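Local coordinates for threonine phosphate decarboxylase-like enzyme (Sulfurospirillum multivorans, PDB 6OUX), which decarboxylates L-serine O-phosphate to ethanolamine O-phosphate with pyridoxal phosphate, supplying the linker precursor for norcobamide biosynthesis, at residues Q170-V175 / V202-I207; F165-Q170 / L196-F201; A47-N52 / A371-E376; C307-A312 / N379-A384. All blocks are in the same frame, centred on the assembly; numbering follows the deposited sequence.

Contact 1: Q170-V175 / V202-I207; sequences QPDTVV and VPRIII
Arg-204 reaches across the strand boundary with two nitrogens. Its NH2 donates to Asp-172 OD1 at 3.1 Å, a salt bridge, and its NE donates to Thr-173 OG1 at 3.0 Å; both acceptors lie close to the guanidinium plane, at its edge. A bend at chi3 (-71°) turns the arginine chain so that this edge meets them, while Pro-203 CB rests over one face. The carboxylate is turned 58° from the guanidinium, and NH2 meets OD1 from above the carboxylate plane. Thr-173 OG1 accepts from NE and in turn donates to Asp-172 OD1, so that oxygen has two donors, NH2 and OG1. The methyl of the same threonine points the other way and touches Ile-206 CD1 at 3.6 Å, which is why a residue with one polar and one apolar branch suits this place. On the other face of the sheet, Val-174 CG2 packs on Val-202 CG1, and helix 159-169 covers both valines. Beneath lies a parallel ladder: Val-174 N binds Arg-204 O, and Ile-206 N binds Val-174 O, each at 2.9 Å. Farther out, the backbone nitrogens of Gln-122 and Lys-123 hold Asp-172 OD2. The two strands belong to a right-handed beta-alpha-beta unit of the large domain, crossing through helix 189-198. With both carboxylate oxygens engaged, Asp-172 is probably kept ionised, tying the starts of three neighbouring strands together.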
loop_
_atom_site.group_PDB
_atom_site.type_symbol
_atom_site.label_atom_id
_atom_site.label_comp_id
_atom_site.label_asym_id
_atom_site.label_seq_id
_atom_site.Cartn_x
_atom_site.Cartn_y
_atom_site.Cartn_z
ATOM N N GLN A 170 8.078 33.024 6.474
ATOM C CA GLN A 170 8.300 32.686 5.038
ATOM C C GLN A 170 8.627 31.232 4.774
ATOM O O GLN A 170 9.558 30.951 4.136
ATOM C CB GLN A 170 9.385 33.619 4.420
ATOM C CG GLN A 170 8.959 35.082 4.404
ATOM C CD GLN A 170 7.811 35.352 3.419
ATOM O OE1 GLN A 170 7.884 34.891 2.289
ATOM N NE2 GLN A 170 6.783 36.110 3.830
ATOM N N PRO A 171 7.792 30.280 5.260
ATOM C CA PRO A 171 7.962 28.899 4.914
ATOM C C PRO A 171 7.630 28.688 3.446
ATOM O O PRO A 171 6.823 29.396 2.885
ATOM C CB PRO A 171 6.935 28.199 5.814
ATOM C CG PRO A 171 5.811 29.151 5.847
ATOM C CD PRO A 171 6.461 30.545 5.825
ATOM N N ASP A 172 8.242 27.712 2.795
ATOM C CA ASP A 172 7.796 27.420 1.474
ATOM C C ASP A 172 6.545 26.505 1.466
ATOM O O ASP A 172 5.869 26.386 0.429
ATOM C CB ASP A 172 8.892 26.778 0.636
ATOM C CG ASP A 172 9.444 25.519 1.250
ATOM O OD1 ASP A 172 8.797 24.450 1.151
ATOM O OD2 ASP A 172 10.559 25.582 1.833
ATOM N N THR A 173 6.301 25.788 2.570
ATOM C CA THR A 173 5.217 24.772 2.647
ATOM C C THR A 173 4.533 24.935 4.003
ATOM O O THR A 173 5.196 25.140 5.052
ATOM C CB THR A 173 5.785 23.358 2.528
ATOM O OG1 THR A 173 6.570 23.261 1.328
ATOM C CG2 THR A 173 4.660 22.240 2.493
ATOM N N VAL A 174 3.216 24.929 3.978
ATOM C CA VAL A 174 2.423 24.901 5.197
ATOM C C VAL A 174 1.507 23.645 5.186
ATOM O O VAL A 174 1.101 23.193 4.103
ATOM C CB VAL A 174 1.607 26.198 5.182
ATOM C CG1 VAL A 174 0.348 26.140 5.954
ATOM C CG2 VAL A 174 2.525 27.399 5.528
ATOM N N VAL A 175 1.281 23.059 6.369
ATOM C CA VAL A 175 0.265 21.948 6.563
ATOM C C VAL A 175 -0.856 22.391 7.509
ATOM O O VAL A 175 -0.580 22.802 8.618
ATOM C CB VAL A 175 0.882 20.692 7.117
ATOM C CG1 VAL A 175 -0.153 19.536 7.217
ATOM C CG2 VAL A 175 2.073 20.266 6.292
ATOM N N VAL A 202 2.672 31.869 -0.495
ATOM C CA VAL A 202 3.281 30.601 -0.106
ATOM C C VAL A 202 3.241 29.596 -1.306
ATOM O O VAL A 202 2.185 29.402 -1.927
ATOM C CB VAL A 202 2.533 30.000 1.161
ATOM C CG1 VAL A 202 3.124 28.665 1.541
ATOM C CG2 VAL A 202 2.535 30.993 2.314
ATOM N N PRO A 203 4.361 28.888 -1.586
ATOM C CA PRO A 203 4.383 27.934 -2.653
ATOM C C PRO A 203 3.351 26.761 -2.530
ATOM O O PRO A 203 2.663 26.399 -3.497
ATOM C CB PRO A 203 5.812 27.437 -2.600
ATOM C CG PRO A 203 6.598 28.648 -2.164
ATOM C CD PRO A 203 5.720 29.135 -1.076
ATOM N N ARG A 204 3.215 26.203 -1.336
ATOM C CA ARG A 204 2.397 25.002 -1.126
ATOM C C ARG A 204 1.635 25.135 0.158
ATOM O O ARG A 204 2.258 25.258 1.218
ATOM C CB ARG A 204 3.301 23.730 -1.056
ATOM C CG ARG A 204 3.878 23.273 -2.415
ATOM C CD ARG A 204 4.996 22.283 -2.198
ATOM N NE ARG A 204 6.132 22.985 -1.665
ATOM C CZ ARG A 204 6.988 23.688 -2.426
ATOM N NH1 ARG A 204 6.844 23.763 -3.749
ATOM N NH2 ARG A 204 7.999 24.338 -1.868
ATOM N N ILE A 205 0.297 25.099 0.064
ATOM C CA ILE A 205 -0.548 25.089 1.219
ATOM C C ILE A 205 -1.319 23.772 1.141
ATOM O O ILE A 205 -2.220 23.624 0.283
ATOM C CB ILE A 205 -1.524 26.301 1.264
ATOM C CG1 ILE A 205 -0.707 27.612 1.321
ATOM C CG2 ILE A 205 -2.457 26.094 2.452
ATOM C CD1 ILE A 205 -1.540 28.853 1.350
ATOM N N ILE A 206 -0.904 22.840 1.997
ATOM C CA ILE A 206 -1.422 21.493 2.058
ATOM C C ILE A 206 -2.520 21.467 3.060
ATOM O O ILE A 206 -2.325 21.884 4.211
ATOM C CB ILE A 206 -0.363 20.480 2.518
ATOM C CG1 ILE A 206 0.721 20.361 1.438
ATOM C CG2 ILE A 206 -1.031 19.146 2.805
ATOM C CD1 ILE A 206 2.015 19.802 1.957
ATOM N N ILE A 207 -3.701 21.042 2.629
ATOM C CA ILE A 207 -4.858 21.014 3.526
ATOM C C ILE A 207 -5.356 19.593 3.583
ATOM O O ILE A 207 -5.887 19.061 2.578
ATOM C CB ILE A 207 -6.012 21.933 3.031
ATOM C CG1 ILE A 207 -5.515 23.359 2.800
ATOM C CG2 ILE A 207 -7.131 21.894 4.041
ATOM C CD1 ILE A 207 -6.495 24.358 2.188
#

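Contact 2: F165-Q170 / L196-F201; sequences FIENEQ and LKRLAF
Phe-201 lays its ring obliquely against the last turn of helix 159-169, overlapping Glu-167 and Gln-170. Ring atom CZ lies 3.7 Å from Glu-167 CG, and CE1 lies 3.5 Å from Gln-170 NE2. With chi1 at 64°, the phenyl group is set between its own backbone N and carbonyl carbon, a rotation that turns it toward the helix. The Gln-170 amide runs within 24° of the ring plane, and its rotation is fixed by the bond from NE2 to Glu-167 O at 2.8 Å, which uses a lone pair in the carbonyl plane; a long amide is well suited to fold back on the end of a helix in this way. Glu-167 carries the polar half of the contact. Arg-198, extended from CG to NE, grips it side-on: NE donates to Glu-167 OE2 and NH2 to Glu-167 OE1, each at 2.9 Å and almost straight, although both oxygens are approached from above the carboxylate plane. NH1 of the arginine bridges to Asp-160. With an alanine at the Glu-167 position, Arg-198 NE and NH2 would probably lose their mates and the Phe-201 ring its support at CZ. Deeper in, Ile-166 CG2 meets Leu-199 CD2 at 3.8 Å, branched side chains that pack against Val-202 and Ile-205. Two helices packed side by side on one face of a mostly parallel sheet, greasy inside and ion-paired toward the rim, are typical of the large domain of fold type I pyridoxal phosphate enzymes.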
loop_
_atom_site.group_PDB
_atom_site.type_symbol
_atom_site.label_atom_id
_atom_site.label_comp_id
_atom_site.label_asym_id
_atom_site.label_seq_id
_atom_site.Cartn_x
_atom_site.Cartn_y
_atom_site.Cartn_z
ATOM N N PHE A 165 2.247 35.092 11.428
ATOM C CA PHE A 165 3.269 34.127 11.695
ATOM C C PHE A 165 3.878 33.590 10.375
ATOM O O PHE A 165 5.117 33.522 10.240
ATOM C CB PHE A 165 2.698 32.978 12.530
ATOM C CG PHE A 165 3.652 31.863 12.745
ATOM C CD1 PHE A 165 4.718 32.019 13.625
ATOM C CD2 PHE A 165 3.522 30.677 12.059
ATOM C CE1 PHE A 165 5.641 30.991 13.810
ATOM C CE2 PHE A 165 4.420 29.634 12.242
ATOM C CZ PHE A 165 5.481 29.789 13.122
ATOM N N ILE A 166 3.009 33.182 9.447
ATOM C CA ILE A 166 3.468 32.713 8.135
ATOM C C ILE A 166 4.214 33.855 7.349
ATOM O O ILE A 166 5.242 33.622 6.699
ATOM C CB ILE A 166 2.308 32.090 7.291
ATOM C CG1 ILE A 166 1.693 30.873 8.000
ATOM C CG2 ILE A 166 2.823 31.665 5.902
ATOM C CD1 ILE A 166 2.680 29.811 8.396
ATOM N N GLU A 167 3.708 35.057 7.413
ATOM C CA GLU A 167 4.399 36.185 6.756
ATOM C C GLU A 167 5.794 36.390 7.358
ATOM O O GLU A 167 6.791 36.494 6.628
ATOM C CB GLU A 167 3.549 37.443 6.860
ATOM C CG GLU A 167 2.400 37.458 5.876
ATOM C CD GLU A 167 1.326 38.472 6.243
ATOM O OE1 GLU A 167 1.412 39.061 7.356
ATOM O OE2 GLU A 167 0.367 38.651 5.443
ATOM N N ASN A 168 5.881 36.395 8.682
ATOM C CA ASN A 168 7.187 36.490 9.356
ATOM C C ASN A 168 8.165 35.365 9.010
ATOM O O ASN A 168 9.353 35.584 8.738
ATOM C CB ASN A 168 6.965 36.474 10.864
ATOM C CG ASN A 168 6.228 37.692 11.350
ATOM O OD1 ASN A 168 5.973 38.638 10.604
ATOM N ND2 ASN A 168 5.897 37.685 12.601
ATOM N N GLU A 169 7.683 34.133 9.004
ATOM C CA GLU A 169 8.582 33.019 8.857
ATOM C C GLU A 169 8.943 32.685 7.430
ATOM O O GLU A 169 9.966 32.057 7.197
ATOM C CB GLU A 169 8.008 31.756 9.520
ATOM C CG GLU A 169 7.944 31.758 11.025
ATOM C CD GLU A 169 9.299 31.622 11.722
ATOM O OE1 GLU A 169 10.234 31.041 11.170
ATOM O OE2 GLU A 169 9.418 32.157 12.826
ATOM N N GLN A 170 8.078 33.024 6.474
ATOM C CA GLN A 170 8.300 32.686 5.038
ATOM C C GLN A 170 8.627 31.232 4.774
ATOM O O GLN A 170 9.558 30.951 4.136
ATOM C CB GLN A 170 9.385 33.619 4.420
ATOM C CG GLN A 170 8.959 35.082 4.404
ATOM C CD GLN A 170 7.811 35.352 3.419
ATOM O OE1 GLN A 170 7.884 34.891 2.289
ATOM N NE2 GLN A 170 6.783 36.110 3.830
ATOM N N LEU A 196 -6.491 32.000 2.810
ATOM C CA LEU A 196 -5.808 31.612 1.548
ATOM C C LEU A 196 -5.548 32.789 0.598
ATOM O O LEU A 196 -4.542 32.833 -0.102
ATOM C CB LEU A 196 -6.600 30.532 0.762
ATOM C CG LEU A 196 -6.692 29.183 1.469
ATOM C CD1 LEU A 196 -7.628 28.276 0.715
ATOM C CD2 LEU A 196 -5.317 28.556 1.626
ATOM N N LYS A 197 -6.431 33.745 0.584
ATOM C CA LYS A 197 -6.131 34.953 -0.167
ATOM C C LYS A 197 -4.830 35.644 0.328
ATOM O O LYS A 197 -3.962 36.006 -0.484
ATOM C CB LYS A 197 -7.289 35.922 -0.091
ATOM C CG LYS A 197 -8.469 35.448 -0.895
ATOM C CD LYS A 197 -9.652 36.401 -0.728
ATOM C CE LYS A 197 -10.482 36.473 -2.012
ATOM N NZ LYS A 197 -10.805 35.112 -2.567
ATOM N N ARG A 198 -4.741 35.810 1.634
ATOM C CA ARG A 198 -3.572 36.440 2.284
ATOM C C ARG A 198 -2.293 35.637 2.131
ATOM O O ARG A 198 -1.179 36.221 2.125
ATOM C CB ARG A 198 -3.885 36.677 3.758
ATOM C CG ARG A 198 -2.787 37.260 4.608
ATOM C CD ARG A 198 -3.324 37.893 5.893
ATOM N NE ARG A 198 -2.231 38.430 6.684
ATOM C CZ ARG A 198 -2.329 38.874 7.941
ATOM N NH1 ARG A 198 -3.496 38.867 8.603
ATOM N NH2 ARG A 198 -1.227 39.270 8.552
ATOM N N LEU A 199 -2.410 34.310 2.063
ATOM C CA LEU A 199 -1.225 33.447 1.916
ATOM C C LEU A 199 -0.925 32.984 0.514
ATOM O O LEU A 199 -0.250 31.976 0.309
ATOM C CB LEU A 199 -1.328 32.272 2.873
ATOM C CG LEU A 199 -1.415 32.719 4.344
ATOM C CD1 LEU A 199 -1.417 31.485 5.235
ATOM C CD2 LEU A 199 -0.250 33.625 4.783
ATOM N N ALA A 200 -1.395 33.743 -0.464
ATOM C CA ALA A 200 -1.133 33.493 -1.883
ATOM C C ALA A 200 0.319 33.388 -2.261
ATOM O O ALA A 200 0.619 32.744 -3.278
ATOM C CB ALA A 200 -1.816 34.543 -2.779
ATOM N N PHE A 201 1.193 33.995 -1.458
ATOM C CA PHE A 201 2.638 33.970 -1.706
ATOM C C PHE A 201 3.305 32.669 -1.341
ATOM O O PHE A 201 4.388 32.365 -1.820
ATOM C CB PHE A 201 3.360 35.098 -0.923
ATOM C CG PHE A 201 3.273 34.964 0.591
ATOM C CD1 PHE A 201 4.221 34.238 1.295
ATOM C CD2 PHE A 201 2.237 35.574 1.301
ATOM C CE1 PHE A 201 4.150 34.173 2.681
ATOM C CE2 PHE A 201 2.146 35.469 2.666
ATOM C CZ PHE A 201 3.113 34.764 3.372
HETATM O O HOH W 1 0.075 38.520 3.023
#

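Contact 3: A47-N52 / A371-E376; sequences ACYLSN and AGRTRE
Ala-47 O accepts the backbone N of Ala-371 at 2.9 Å, in a nearly straight bond whose donor is tilted from the carbonyl plane. This ties the loop leaving strand 45-46 to the end of strand 367-371, in the small domain of a fold type I pyridoxal phosphate enzyme. Alanine suits position 371 because the loop curls closely round its methyl: CB stands 3.3 Å from Tyr-49 O and 3.4 Å from Ala-47 O. Arg-373 packs alongside, its CG 4.3 Å from Ala-47 CB. Bends at chi2 (-40°) and chi3 (-63°) curl the arginine chain so that its guanidinium lies against the loop, beside Tyr-49 and Ser-51. There NH2 comes near Tyr-49 OH at an angle too poor for a hydrogen bond, with the ring and guanidinium planes 48° apart, and Ser-51 CB lies at the guanidinium edge. Replacement of Arg-373 by an alanine would probably open a gap beside Tyr-49 and Ser-51 and let the tyrosine ring shift. The loop reaches the active site as well: Cys-48 O accepts a hydrogen bond from Arg-369, which probably binds the substrate O-phospho-L-serine. Asn-52 and Thr-374 stand at the N-cap positions of helices 53-68 and 375-388, each making weak capping bonds. Leu-50, whose side chain approaches that of Arg-369, also turns CD2 onto Ala-371 CB, 3.9 Å away.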
loop_
_atom_site.group_PDB
_atom_site.type_symbol
_atom_site.label_atom_id
_atom_site.label_comp_id
_atom_site.label_asym_id
_atom_site.label_seq_id
_atom_site.Cartn_x
_atom_site.Cartn_y
_atom_site.Cartn_z
ATOM N N ALA A 47 -12.789 2.469 20.960
ATOM C CA ALA A 47 -12.984 3.875 20.530
ATOM C C ALA A 47 -11.664 4.645 20.289
ATOM O O ALA A 47 -11.611 5.847 20.472
ATOM C CB ALA A 47 -13.886 4.598 21.520
ATOM N N CYS A 48 -10.627 3.956 19.820
ATOM C CA CYS A 48 -9.376 4.580 19.460
ATOM C C CYS A 48 -9.279 4.947 18.003
ATOM O O CYS A 48 -8.851 6.048 17.664
ATOM C CB CYS A 48 -8.202 3.637 19.720
ATOM S SG CYS A 48 -7.770 3.439 21.432
ATOM N N TYR A 49 -9.622 4.014 17.124
ATOM C CA TYR A 49 -9.542 4.299 15.703
ATOM C C TYR A 49 -10.779 5.032 15.169
ATOM O O TYR A 49 -11.907 4.893 15.652
ATOM C CB TYR A 49 -9.258 3.038 14.860
ATOM C CG TYR A 49 -10.457 2.175 14.773
ATOM C CD1 TYR A 49 -10.836 1.397 15.866
ATOM C CD2 TYR A 49 -11.252 2.152 13.630
ATOM C CE1 TYR A 49 -11.968 0.609 15.828
ATOM C CE2 TYR A 49 -12.408 1.379 13.594
ATOM C CZ TYR A 49 -12.753 0.605 14.704
ATOM O OH TYR A 49 -13.862 -0.209 14.728
ATOM N N LEU A 50 -10.530 5.810 14.142
ATOM C CA LEU A 50 -11.489 6.767 13.630
ATOM C C LEU A 50 -12.196 6.154 12.422
ATOM O O LEU A 50 -11.571 5.658 11.486
ATOM C CB LEU A 50 -10.810 8.036 13.320
ATOM C CG LEU A 50 -9.875 8.540 14.419
ATOM C CD1 LEU A 50 -9.168 9.758 13.915
ATOM C CD2 LEU A 50 -10.602 8.863 15.717
ATOM N N SER A 51 -13.502 6.116 12.501
ATOM C CA SER A 51 -14.295 5.484 11.490
ATOM C C SER A 51 -15.675 6.108 11.581
ATOM O O SER A 51 -15.927 6.920 12.455
ATOM C CB SER A 51 -14.400 4.006 11.819
ATOM O OG SER A 51 -14.809 3.346 10.659
ATOM N N ASN A 52 -16.566 5.731 10.683
ATOM C CA ASN A 52 -17.975 5.958 10.835
ATOM C C ASN A 52 -18.582 4.523 10.774
ATOM O O ASN A 52 -18.626 3.929 9.713
ATOM C CB ASN A 52 -18.512 6.900 9.721
ATOM C CG ASN A 52 -20.055 6.990 9.698
ATOM O OD1 ASN A 52 -20.775 6.255 10.419
ATOM N ND2 ASN A 52 -20.562 7.821 8.861
ATOM N N ALA A 371 -13.208 8.206 19.930
ATOM C CA ALA A 371 -13.861 8.158 18.626
ATOM C C ALA A 371 -15.354 7.921 18.821
ATOM O O ALA A 371 -15.743 7.119 19.690
ATOM C CB ALA A 371 -13.282 7.019 17.811
ATOM N N GLY A 372 -16.190 8.559 18.031
ATOM C CA GLY A 372 -17.630 8.431 18.174
ATOM C C GLY A 372 -18.010 7.114 17.559
ATOM O O GLY A 372 -17.476 6.761 16.490
ATOM N N ARG A 373 -18.800 6.322 18.300
ATOM C CA ARG A 373 -19.263 5.009 17.821
ATOM C C ARG A 373 -20.777 5.006 17.466
ATOM O O ARG A 373 -21.343 6.048 17.094
ATOM C CB ARG A 373 -18.914 3.929 18.860
ATOM C CG ARG A 373 -17.458 3.857 19.248
ATOM C CD ARG A 373 -16.470 4.050 18.123
ATOM N NE ARG A 373 -16.569 3.020 17.110
ATOM C CZ ARG A 373 -16.109 3.153 15.865
ATOM N NH1 ARG A 373 -15.462 4.284 15.461
ATOM N NH2 ARG A 373 -16.291 2.141 15.018
ATOM N N THR A 374 -21.428 3.858 17.586
ATOM C CA THR A 374 -22.842 3.784 17.375
ATOM C C THR A 374 -23.507 4.385 18.622
ATOM O O THR A 374 -22.858 4.534 19.692
ATOM C CB THR A 374 -23.309 2.306 17.216
ATOM O OG1 THR A 374 -23.033 1.577 18.419
ATOM C CG2 THR A 374 -22.600 1.602 16.037
ATOM N N ARG A 375 -24.811 4.619 18.538
ATOM C CA ARG A 375 -25.556 5.144 19.671
ATOM C C ARG A 375 -25.424 4.270 20.898
ATOM O O ARG A 375 -25.247 4.803 21.980
ATOM C CB ARG A 375 -27.040 5.465 19.355
ATOM C CG ARG A 375 -27.742 6.247 20.494
ATOM C CD ARG A 375 -29.251 6.397 20.352
ATOM N NE ARG A 375 -29.570 7.155 19.149
ATOM C CZ ARG A 375 -30.289 6.704 18.112
ATOM N NH1 ARG A 375 -30.839 5.479 18.113
ATOM N NH2 ARG A 375 -30.455 7.485 17.057
ATOM N N GLU A 376 -25.527 2.941 20.730
ATOM C CA GLU A 376 -25.447 2.016 21.861
ATOM C C GLU A 376 -24.067 2.065 22.524
ATOM O O GLU A 376 -23.940 2.125 23.738
ATOM C CB GLU A 376 -25.745 0.574 21.408
ATOM C CG GLU A 376 -27.043 0.025 22.003
ATOM C CD GLU A 376 -27.674 -1.036 21.109
ATOM O OE1 GLU A 376 -27.671 -2.235 21.507
ATOM O OE2 GLU A 376 -28.171 -0.651 20.008
#

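Contact 4: C307-A312 / N379-A384; sequences CRFKEA and NCIVMA
Phe-309 holds CG anti to its backbone N (chi1 -174°), which swings the ring off helix 289-314 and toward helix 375-388. Val-382, at chi1 174°, puts CG1 anti to its backbone N and leaves CG2 beside that nitrogen, where it meets the ring. Contact is made at the rim of the phenyl group: Val-382 CG2 lies near the ring plane, 3.8 Å from Phe-309 CE1, and the two side chains run alongside one another in opposite senses. Ile-381 CG2 also comes up to the ring edge, 4.1 Å from Phe-309 CZ, with its chain set roughly perpendicular to the phenylalanine. One turn further along the first helix, Ala-312 CB touches Val-382 CG2 at 3.9 Å, so a single valine methyl is shared by an aromatic and an alanine. The two segments run almost parallel, 9° apart, with axes 10.3 Å from each other at their closest. They belong to the layer of helices packed against the mixed sheet of the small domain in this fold type I enzyme, and Ile-381 continues inward onto Ile-45 of strand 45-46. The small alanine lets the backbones come near, the CA atoms of Ala-312 and Val-382 being 7.0 Å apart, while the flat phenylalanine ring also reaches Gly-372. No hydrogen bond crosses this interface. At its outer margin Arg-308 NH1 stops 4.0 Å from Asn-379 OD1, too far to bond, and the guanidinium instead makes a salt bridge with Glu-305 of its own helix.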
loop_
_atom_site.group_PDB
_atom_site.type_symbol
_atom_site.label_atom_id
_atom_site.label_comp_id
_atom_site.label_asym_id
_atom_site.label_seq_id
_atom_site.Cartn_x
_atom_site.Cartn_y
_atom_site.Cartn_z
ATOM N N CYS A 307 -23.269 14.592 17.527
ATOM C CA CYS A 307 -23.883 15.718 18.258
ATOM C C CYS A 307 -24.510 15.225 19.565
ATOM O O CYS A 307 -24.281 15.794 20.616
ATOM C CB CYS A 307 -24.875 16.428 17.400
ATOM S SG CYS A 307 -24.137 17.376 16.057
ATOM N N ARG A 308 -25.228 14.110 19.505
ATOM C CA ARG A 308 -25.850 13.539 20.708
ATOM C C ARG A 308 -24.837 13.051 21.747
ATOM O O ARG A 308 -24.987 13.300 22.929
ATOM C CB ARG A 308 -26.816 12.452 20.288
ATOM C CG ARG A 308 -27.739 11.953 21.368
ATOM C CD ARG A 308 -28.141 10.494 21.098
ATOM N NE ARG A 308 -28.096 9.822 22.395
ATOM C CZ ARG A 308 -27.113 9.073 22.902
ATOM N NH1 ARG A 308 -27.282 8.588 24.128
ATOM N NH2 ARG A 308 -26.030 8.725 22.216
ATOM N N PHE A 309 -23.809 12.343 21.292
ATOM C CA PHE A 309 -22.737 11.958 22.098
ATOM C C PHE A 309 -22.052 13.183 22.800
ATOM O O PHE A 309 -21.807 13.133 24.020
ATOM C CB PHE A 309 -21.734 11.181 21.222
ATOM C CG PHE A 309 -20.589 10.565 21.951
ATOM C CD1 PHE A 309 -20.757 9.883 23.157
ATOM C CD2 PHE A 309 -19.324 10.534 21.352
ATOM C CE1 PHE A 309 -19.683 9.281 23.781
ATOM C CE2 PHE A 309 -18.268 9.887 21.959
ATOM C CZ PHE A 309 -18.448 9.259 23.163
ATOM N N LYS A 310 -21.708 14.212 22.042
ATOM C CA LYS A 310 -21.073 15.407 22.633
ATOM C C LYS A 310 -21.931 16.063 23.702
ATOM O O LYS A 310 -21.432 16.475 24.719
ATOM C CB LYS A 310 -20.766 16.470 21.588
ATOM C CG LYS A 310 -19.659 16.026 20.691
ATOM C CD LYS A 310 -19.366 17.059 19.630
ATOM C CE LYS A 310 -20.272 16.991 18.455
ATOM N NZ LYS A 310 -19.924 18.090 17.508
ATOM N N GLU A 311 -23.226 16.151 23.446
ATOM C CA GLU A 311 -24.158 16.699 24.387
ATOM C C GLU A 311 -24.203 15.827 25.647
ATOM O O GLU A 311 -24.213 16.359 26.790
ATOM C CB GLU A 311 -25.561 16.778 23.745
ATOM C CG GLU A 311 -26.565 17.547 24.561
ATOM C CD GLU A 311 -27.944 17.565 23.940
ATOM O OE1 GLU A 311 -28.531 16.475 23.703
ATOM O OE2 GLU A 311 -28.439 18.684 23.698
ATOM N N ALA A 312 -24.155 14.518 25.477
ATOM C CA ALA A 312 -24.207 13.635 26.607
ATOM C C ALA A 312 -22.931 13.774 27.455
ATOM O O ALA A 312 -22.989 13.729 28.675
ATOM C CB ALA A 312 -24.388 12.219 26.168
ATOM N N ASN A 379 -23.491 5.271 24.436
ATOM C CA ASN A 379 -24.173 5.308 25.727
ATOM C C ASN A 379 -23.312 4.602 26.772
ATOM O O ASN A 379 -23.165 5.110 27.880
ATOM C CB ASN A 379 -25.569 4.676 25.583
ATOM C CG ASN A 379 -26.461 4.913 26.792
ATOM O OD1 ASN A 379 -26.725 6.054 27.193
ATOM N ND2 ASN A 379 -26.963 3.807 27.386
ATOM N N CYS A 380 -22.730 3.460 26.400
ATOM C CA CYS A 380 -21.850 2.695 27.274
ATOM C C CYS A 380 -20.610 3.510 27.712
ATOM O O CYS A 380 -20.192 3.513 28.865
ATOM C CB CYS A 380 -21.363 1.409 26.570
ATOM S SG CYS A 380 -22.679 0.164 26.327
ATOM N N ILE A 381 -20.041 4.217 26.771
ATOM C CA ILE A 381 -18.918 5.082 27.083
ATOM C C ILE A 381 -19.323 6.168 28.078
ATOM O O ILE A 381 -18.609 6.429 29.038
ATOM C CB ILE A 381 -18.341 5.687 25.783
ATOM C CG1 ILE A 381 -17.746 4.603 24.920
ATOM C CG2 ILE A 381 -17.278 6.685 26.134
ATOM C CD1 ILE A 381 -17.393 5.038 23.515
ATOM N N VAL A 382 -20.439 6.830 27.837
ATOM C CA VAL A 382 -20.835 7.917 28.689
ATOM C C VAL A 382 -21.080 7.371 30.144
ATOM O O VAL A 382 -20.688 7.987 31.161
ATOM C CB VAL A 382 -22.117 8.621 28.175
ATOM C CG1 VAL A 382 -22.553 9.663 29.205
ATOM C CG2 VAL A 382 -21.881 9.293 26.826
ATOM N N MET A 383 -21.781 6.248 30.191
ATOM C CA MET A 383 -22.092 5.572 31.457
ATOM C C MET A 383 -20.826 5.218 32.207
ATOM O O MET A 383 -20.693 5.592 33.364
ATOM C CB MET A 383 -22.991 4.331 31.237
ATOM C CG MET A 383 -24.478 4.697 31.202
ATOM S SD MET A 383 -25.694 3.370 30.847
ATOM C CE MET A 383 -27.118 4.220 31.532
ATOM N N ALA A 384 -19.926 4.504 31.529
ATOM C CA ALA A 384 -18.626 4.149 32.081
ATOM C C ALA A 384 -17.837 5.319 32.610
ATOM O O ALA A 384 -17.397 5.284 33.787
ATOM C CB ALA A 384 -17.812 3.383 31.083
#

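In the fold
The four contacts form two pairs, far apart in the chain: the centres of contacts 1 and 3 are 32 Å apart. Contacts 1 and 2, with centres 8 Å apart, share Gln-170 and touch through Ile-166, which packs on Val-174 and Val-202; they build strand and helix layers of the seven-stranded sheet in the large domain. Contacts 3 and 4, 11 Å apart, both use helix 375-388 in the small domain, where Ala-47 meets Ile-381. Along the chain each pair crosses, and contacts 1 and 2 close before contact 4 opens. The loop closed by contact 3, near Arg-369, which probably binds the substrate, contains the part of the chain that builds contacts 1 and 2.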